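Aminotransferase (Streptomyces pactum, PDB 4ZM4) belongs to the class-III aminotransferase family of pyridoxal-phosphate enzymes and forms a dimer whose ligand pocket takes residues from both subunits. Local coordinates at residues 360-364 / 381-385; 220-226 / 365-370. The protein carries 1 engineered substitution. All blocks are in the same frame, centred on the assembly; numbering follows the deposited sequence.

Contact 1: 360-364 / 381-385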
loop_
_atom_site.group_PDB
_atom_site.type_symbol
_atom_site.label_atom_id
_atom_site.label_comp_id
_atom_site.label_asym_id
_atom_site.label_seq_id
_atom_site.Cartn_x
_atom_site.Cartn_y
_atom_site.Cartn_z
ATOM N N VAL B 360 -10.425 34.885 -10.408
ATOM C CA VAL B 360 -10.030 33.640 -9.757
ATOM C C VAL B 360 -11.303 32.849 -9.409
ATOM O O VAL B 360 -12.322 33.437 -9.078
ATOM C CB VAL B 360 -9.218 33.968 -8.502
ATOM C CG1 VAL B 360 -10.112 34.581 -7.431
ATOM C CG2 VAL B 360 -8.508 32.743 -7.974
ATOM N N HIS B 361 -11.240 31.521 -9.498
ATOM C CA HIS B 361 -12.280 30.675 -8.934
ATOM C C HIS B 361 -11.749 29.957 -7.708
ATOM O O HIS B 361 -10.648 29.391 -7.747
ATOM C CB HIS B 361 -12.786 29.645 -9.933
ATOM C CG HIS B 361 -14.044 28.961 -9.485
ATOM N ND1 HIS B 361 -15.288 29.519 -9.668
ATOM C CD2 HIS B 361 -14.249 27.788 -8.835
ATOM C CE1 HIS B 361 -16.207 28.719 -9.159
ATOM N NE2 HIS B 361 -15.605 27.656 -8.657
ATOM N N ILE B 362 -12.513 30.006 -6.619
ATOM C CA ILE B 362 -12.123 29.409 -5.328
ATOM C C ILE B 362 -13.296 28.612 -4.784
ATOM O O ILE B 362 -14.381 29.166 -4.621
ATOM C CB ILE B 362 -11.760 30.495 -4.291
ATOM C CG1 ILE B 362 -10.548 31.299 -4.751
ATOM C CG2 ILE B 362 -11.466 29.866 -2.929
ATOM C CD1 ILE B 362 -10.195 32.481 -3.853
ATOM N N ASN B 363 -13.118 27.310 -4.605
ATOM C CA ASN B 363 -14.115 26.478 -3.933
ATOM C C ASN B 363 -13.534 26.006 -2.600
ATOM O O ASN B 363 -12.364 25.715 -2.520
ATOM C CB ASN B 363 -14.512 25.249 -4.767
ATOM C CG ASN B 363 -15.368 25.585 -5.992
ATOM O OD1 ASN B 363 -15.163 25.005 -7.071
ATOM N ND2 ASN B 363 -16.363 26.445 -5.826
ATOM N N ARG B 364 -14.355 25.942 -1.570
ATOM C CA ARG B 364 -13.879 25.505 -0.299
ATOM C C ARG B 364 -14.896 24.642 0.458
ATOM O O ARG B 364 -16.090 24.911 0.451
ATOM C CB ARG B 364 -13.491 26.717 0.547
ATOM C CG ARG B 364 -12.785 26.347 1.860
ATOM C CD ARG B 364 -12.298 27.586 2.610
ATOM N NE ARG B 364 -13.408 28.410 3.089
ATOM C CZ ARG B 364 -14.154 28.142 4.159
ATOM N NH1 ARG B 364 -13.938 27.056 4.889
ATOM N NH2 ARG B 364 -15.134 28.981 4.506
ATOM N N SER B 381 -18.499 34.869 -12.756
ATOM C CA SER B 381 -19.588 34.447 -11.867
ATOM C C SER B 381 -19.976 32.954 -11.965
ATOM O O SER B 381 -20.912 32.495 -11.288
ATOM C CB SER B 381 -20.825 35.274 -12.183
ATOM O OG SER B 381 -21.391 34.817 -13.414
ATOM N N ALA B 382 -19.282 32.196 -12.810
ATOM C CA ALA B 382 -19.630 30.798 -13.040
ATOM C C ALA B 382 -19.536 29.957 -11.773
ATOM O O ALA B 382 -18.632 30.178 -10.966
ATOM C CB ALA B 382 -18.718 30.224 -14.116
ATOM N N GLU B 383 -20.466 29.010 -11.591
ATOM C CA GLU B 383 -20.283 27.934 -10.587
ATOM C C GLU B 383 -20.304 26.570 -11.284
ATOM O O GLU B 383 -21.346 25.932 -11.389
ATOM C CB GLU B 383 -21.302 27.940 -9.443
ATOM C CG GLU B 383 -21.012 28.921 -8.308
ATOM C CD GLU B 383 -19.592 28.846 -7.746
ATOM O OE1 GLU B 383 -19.121 29.885 -7.256
ATOM O OE2 GLU B 383 -18.938 27.771 -7.800
ATOM N N PRO B 384 -19.157 26.156 -11.827
ATOM C CA PRO B 384 -19.116 24.915 -12.549
ATOM C C PRO B 384 -19.494 23.779 -11.636
ATOM O O PRO B 384 -19.146 23.804 -10.436
ATOM C CB PRO B 384 -17.648 24.813 -12.981
ATOM C CG PRO B 384 -16.909 25.670 -12.032
ATOM C CD PRO B 384 -17.836 26.807 -11.775
ATOM N N ARG B 385 -20.226 22.816 -12.182
ATOM C CA ARG B 385 -20.722 21.691 -11.393
ATOM C C ARG B 385 -19.914 20.422 -11.623
ATOM O O ARG B 385 -20.096 19.435 -10.921
ATOM C CB ARG B 385 -22.199 21.428 -11.700
ATOM C CG ARG B 385 -22.490 20.946 -13.123
ATOM C CD ARG B 385 -23.556 19.832 -13.147
ATOM N NE ARG B 385 -24.260 19.661 -14.434
ATOM C CZ ARG B 385 -23.863 18.853 -15.420
ATOM N NH1 ARG B 385 -22.739 18.114 -15.321
ATOM N NH2 ARG B 385 -24.588 18.790 -16.522
HETATM O O HOH W 1 -16.796 29.747 -5.709
#
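His361 reaches the loop 381-385 because its CG stands anti to the backbone N (chi1 -168°), which carries the imidazole off strand 360-365. Glu383 meets it with a chain bent at chi2 (-50°), and the bend brings the carboxylate back to the ring. The contact joins the edge strand of the three-stranded antiparallel sheet, in this class-III aminotransferase, to the loop that leads into helix 387-393. The imidazole carries most of it. Glu383 OE2 lies in the ring plane at its edge, 3.2 Å from His361 CE1. The carboxylate itself is turned well out of that plane. Ala382 O also sits at the edge, 3.4 Å from His361 CE1. Pro384 approaches differently. Its CG lies over one face of the ring, and its CD comes within 3.6 Å of His361 CE1. Leu390 of helix 387-393 also touches the imidazole.

Asn363, two residues further along the strand, points to the same side. Its OD1 accepts a weak hydrogen bond from His361 NE2, 3.1 Å long and bent to 130° at the hydrogen. Weak as it is, the bond probably helps to set the rotation of the imidazole. The other carboxylate oxygen is used through solvent. One water donates to Ile362 O at 2.7 Å and to Glu383 OE1 at 2.8 Å, tying the strand backbone to the acid.

Contact 2: 220-226 / 365-370. With P3B ((3E,4R,5R)-4,5-dihydroxy-3-{[(Z)-{3-hydroxy-2-methyl-5-[(phosphonooxy)methyl]pyridin-4(1H)-ylidene}methyl]imino}cyclohex-1-ene-1-carboxylic acid), chain H.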
loop_
_atom_site.group_PDB
_atom_site.type_symbol
_atom_site.label_atom_id
_atom_site.label_comp_id
_atom_site.label_asym_id
_atom_site.label_seq_id
_atom_site.Cartn_x
_atom_site.Cartn_y
_atom_site.Cartn_z
ATOM N N VAL B 220 -17.299 14.744 -1.869
ATOM C CA VAL B 220 -16.851 16.036 -2.392
ATOM C C VAL B 220 -15.723 15.711 -3.359
ATOM O O VAL B 220 -14.781 15.011 -3.001
ATOM C CB VAL B 220 -16.253 16.937 -1.315
ATOM C CG1 VAL B 220 -15.676 18.201 -1.941
ATOM C CG2 VAL B 220 -17.287 17.308 -0.292
ATOM N N LEU B 221 -15.827 16.165 -4.599
ATOM C CA LEU B 221 -14.782 15.912 -5.586
ATOM C C LEU B 221 -13.587 16.784 -5.217
ATOM O O LEU B 221 -13.648 18.002 -5.387
ATOM C CB LEU B 221 -15.259 16.235 -7.005
ATOM C CG LEU B 221 -14.171 16.214 -8.106
ATOM C CD1 LEU B 221 -13.403 14.909 -8.091
ATOM C CD2 LEU B 221 -14.755 16.452 -9.488
ATOM N N ALA B 222 -12.503 16.172 -4.731
ATOM C CA ALA B 222 -11.298 16.941 -4.319
ATOM C C ALA B 222 -10.105 16.858 -5.295
ATOM O O ALA B 222 -9.343 17.816 -5.385
ATOM C CB ALA B 222 -10.869 16.528 -2.943
ATOM N N ASN B 223 -9.975 15.770 -6.069
ATOM C CA ASN B 223 -8.879 15.612 -7.041
ATOM C C ASN B 223 -9.110 16.296 -8.408
ATOM O O ASN B 223 -8.465 15.972 -9.415
ATOM C CB ASN B 223 -8.610 14.122 -7.296
ATOM C CG ASN B 223 -8.080 13.394 -6.091
ATOM O OD1 ASN B 223 -6.881 13.426 -5.790
ATOM N ND2 ASN B 223 -8.939 12.669 -5.437
ATOM N N ALA B 224 -10.035 17.242 -8.463
ATOM C CA ALA B 224 -10.297 17.987 -9.700
ATOM C C ALA B 224 -11.123 19.210 -9.332
ATOM O O ALA B 224 -12.317 19.313 -9.677
ATOM C CB ALA B 224 -11.043 17.120 -10.715
ATOM N N GLY B 225 -10.459 20.139 -8.649
ATOM C CA GLY B 225 -11.122 21.273 -8.028
ATOM C C GLY B 225 -11.747 20.687 -6.799
ATOM O O GLY B 225 -11.634 19.495 -6.562
ATOM N N VAL B 226 -12.393 21.511 -6.015
ATOM C CA VAL B 226 -13.058 21.017 -4.839
ATOM C C VAL B 226 -14.529 21.247 -5.104
ATOM O O VAL B 226 -15.141 22.125 -4.529
ATOM C CB VAL B 226 -12.566 21.757 -3.570
ATOM C CG1 VAL B 226 -13.432 21.419 -2.364
ATOM C CG2 VAL B 226 -11.121 21.388 -3.296
ATOM N N VAL B 365 -14.410 23.586 1.100
ATOM C CA VAL B 365 -15.197 22.826 2.035
ATOM C C VAL B 365 -14.260 22.584 3.223
ATOM O O VAL B 365 -13.384 21.681 3.179
ATOM C CB VAL B 365 -15.713 21.491 1.443
ATOM C CG1 VAL B 365 -16.593 20.780 2.451
ATOM C CG2 VAL B 365 -16.490 21.711 0.153
ATOM N N GLY B 366 -14.422 23.430 4.249
ATOM C CA GLY B 366 -13.598 23.418 5.408
ATOM C C GLY B 366 -12.198 23.834 5.027
ATOM O O GLY B 366 -11.994 24.897 4.462
ATOM N N THR B 367 -11.232 22.962 5.312
ATOM C CA THR B 367 -9.836 23.220 5.012
ATOM C C THR B 367 -9.405 22.626 3.666
ATOM O O THR B 367 -8.218 22.622 3.327
ATOM C CB THR B 367 -8.952 22.661 6.150
ATOM O OG1 THR B 367 -9.380 21.341 6.521
ATOM C CG2 THR B 367 -9.045 23.560 7.350
ATOM N N LEU B 368 -10.362 22.080 2.929
ATOM C CA LEU B 368 -10.138 21.559 1.573
ATOM C C LEU B 368 -10.508 22.727 0.673
ATOM O O LEU B 368 -11.560 23.355 0.862
ATOM C CB LEU B 368 -11.078 20.417 1.327
ATOM C CG LEU B 368 -10.657 19.074 0.802
ATOM C CD1 LEU B 368 -9.415 18.539 1.468
ATOM C CD2 LEU B 368 -11.813 18.135 1.030
ATOM N N MET B 369 -9.618 23.091 -0.237
ATOM C CA MET B 369 -9.719 24.369 -0.932
ATOM C C MET B 369 -9.051 24.318 -2.328
ATOM O O MET B 369 -7.886 23.909 -2.431
ATOM C CB MET B 369 -9.039 25.422 -0.058
ATOM C CG MET B 369 -9.236 26.844 -0.482
ATOM S SD MET B 369 -8.610 27.926 0.827
ATOM C CE MET B 369 -8.793 29.471 -0.078
ATOM N N SER B 370 -9.769 24.768 -3.364
ATOM C CA SER B 370 -9.186 24.956 -4.732
ATOM C C SER B 370 -9.112 26.453 -5.063
ATOM O O SER B 370 -10.033 27.215 -4.756
ATOM C CB SER B 370 -9.778 24.137 -5.919
ATOM O OG SER B 370 -11.120 24.429 -6.216
HETATM O OAH P3B H . -3.265 4.935 -3.323
HETATM P PBA P3B H . -3.358 6.175 -2.339
HETATM O OAI P3B H . -2.479 7.203 -2.984
HETATM O OAC P3B H . -2.877 5.876 -0.929
HETATM O OAQ P3B H . -4.975 6.583 -2.471
HETATM C CAM P3B H . -5.700 6.542 -3.743
HETATM C CAV P3B H . -6.727 7.448 -3.642
HETATM C CAL P3B H . -7.997 6.940 -3.407
HETATM N NAP P3B H . -9.046 7.837 -3.254
HETATM C CAU P3B H . -8.839 9.196 -3.316
HETATM C CAA P3B H . -9.882 10.075 -3.196
HETATM C CAW P3B H . -7.633 9.677 -3.575
HETATM O OAE P3B H . -7.497 11.021 -3.626
HETATM C CAX P3B H . -6.515 8.852 -3.716
HETATM C CAJ P3B H . -5.220 9.411 -4.003
HETATM N NAO P3B H . -5.058 10.743 -4.306
HETATM C CAT P3B H . -3.852 11.265 -4.696
HETATM C CAK P3B H . -2.684 10.517 -5.014
HETATM C CAS P3B H . -1.500 11.074 -5.485
HETATM C CAR P3B H . -0.351 10.299 -5.729
HETATM O OAD P3B H . 0.736 10.805 -6.048
HETATM O OAB P3B H . -0.370 9.092 -5.723
HETATM C CAN P3B H . -1.297 12.398 -5.460
HETATM C CAY P3B H . -2.436 13.325 -5.005
HETATM O OAF P3B H . -2.335 14.419 -5.937
HETATM C CAZ P3B H . -3.880 12.682 -4.944
HETATM O OAG P3B H . -4.883 13.382 -4.119
#
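Val226, packed on Val365 and Ser370, follows closely after Asn223, whose flat amide turns both its polar atoms to P3B. The amide and the pyridine ring of P3B are tilted about 54° to each other, so they do not stack. Asn223 ND2 comes in at P3B OAE on the rim of the pyridine, about 2 Å off the ring plane and not over its centre. It donates to P3B OAE over 2.8 Å, fairly straight at 158°. Asn223 OD1 accepts from P3B OAG at 2.6 Å and, weakly, from OAE. Two-atom binding of this kind limits rotation of the amide. Glu218 is the second shell: it accepts from Asn223 ND2 and from the backbone N of Ala222.

Behind this site the loop packs on a hairpin turn through apolar groups. Val226 CG1 lies 4.0 Å from Val365 CG2. Val220 reaches the same methyl tip to tip, its CG1 4.2 Å from Val365 CG2. Ala222 CB touches Leu368 CD2 at 4.4 Å. Val226 CG2 lies against the strand backbone, 3.7 Å from Met369 C.

One polar bond crosses the contact. Val226 N donates to Ser370 OG at 3.2 Å with an angle of 142°. Ser370 OG stands between its own backbone N and carbonyl carbon, and also lies close to Gly225 CA. All the touching residues are buried.

Val365 to Leu368 form a type II' beta turn, closed by backbone hydrogen bonds in both directions between its end residues. The loop follows a strand of the seven-stranded mixed sheet. Joining that sheet's pocket loop to the separate three-stranded sheet is in keeping with the fold type I architecture of pyridoxal-phosphate enzymes.

How the contacts relate
The two contacts lie side by side, with centres 11 Å apart, and share one beta hairpin. Strand 360-365 supplies contact 1, and its antiparallel partner 368-373 enters contact 2. The strands are joined by a probable hydrogen bond from Ser370 N to Asn363 O, 2.9 Å long. Asn363 CB also packs on the pocket loop, 3.2 Å from Val226 O. The centre of contact 2 lies about 8 Å from the centre of the chain, that of contact 1 about 19 Å. Asn223 of contact 2 is one of the residues that hydrogen-bond P3B. Both loops pack on the same face of the hairpin: 381-385 at the outer strand, 220-226 beside it at Val365 and along 368-370.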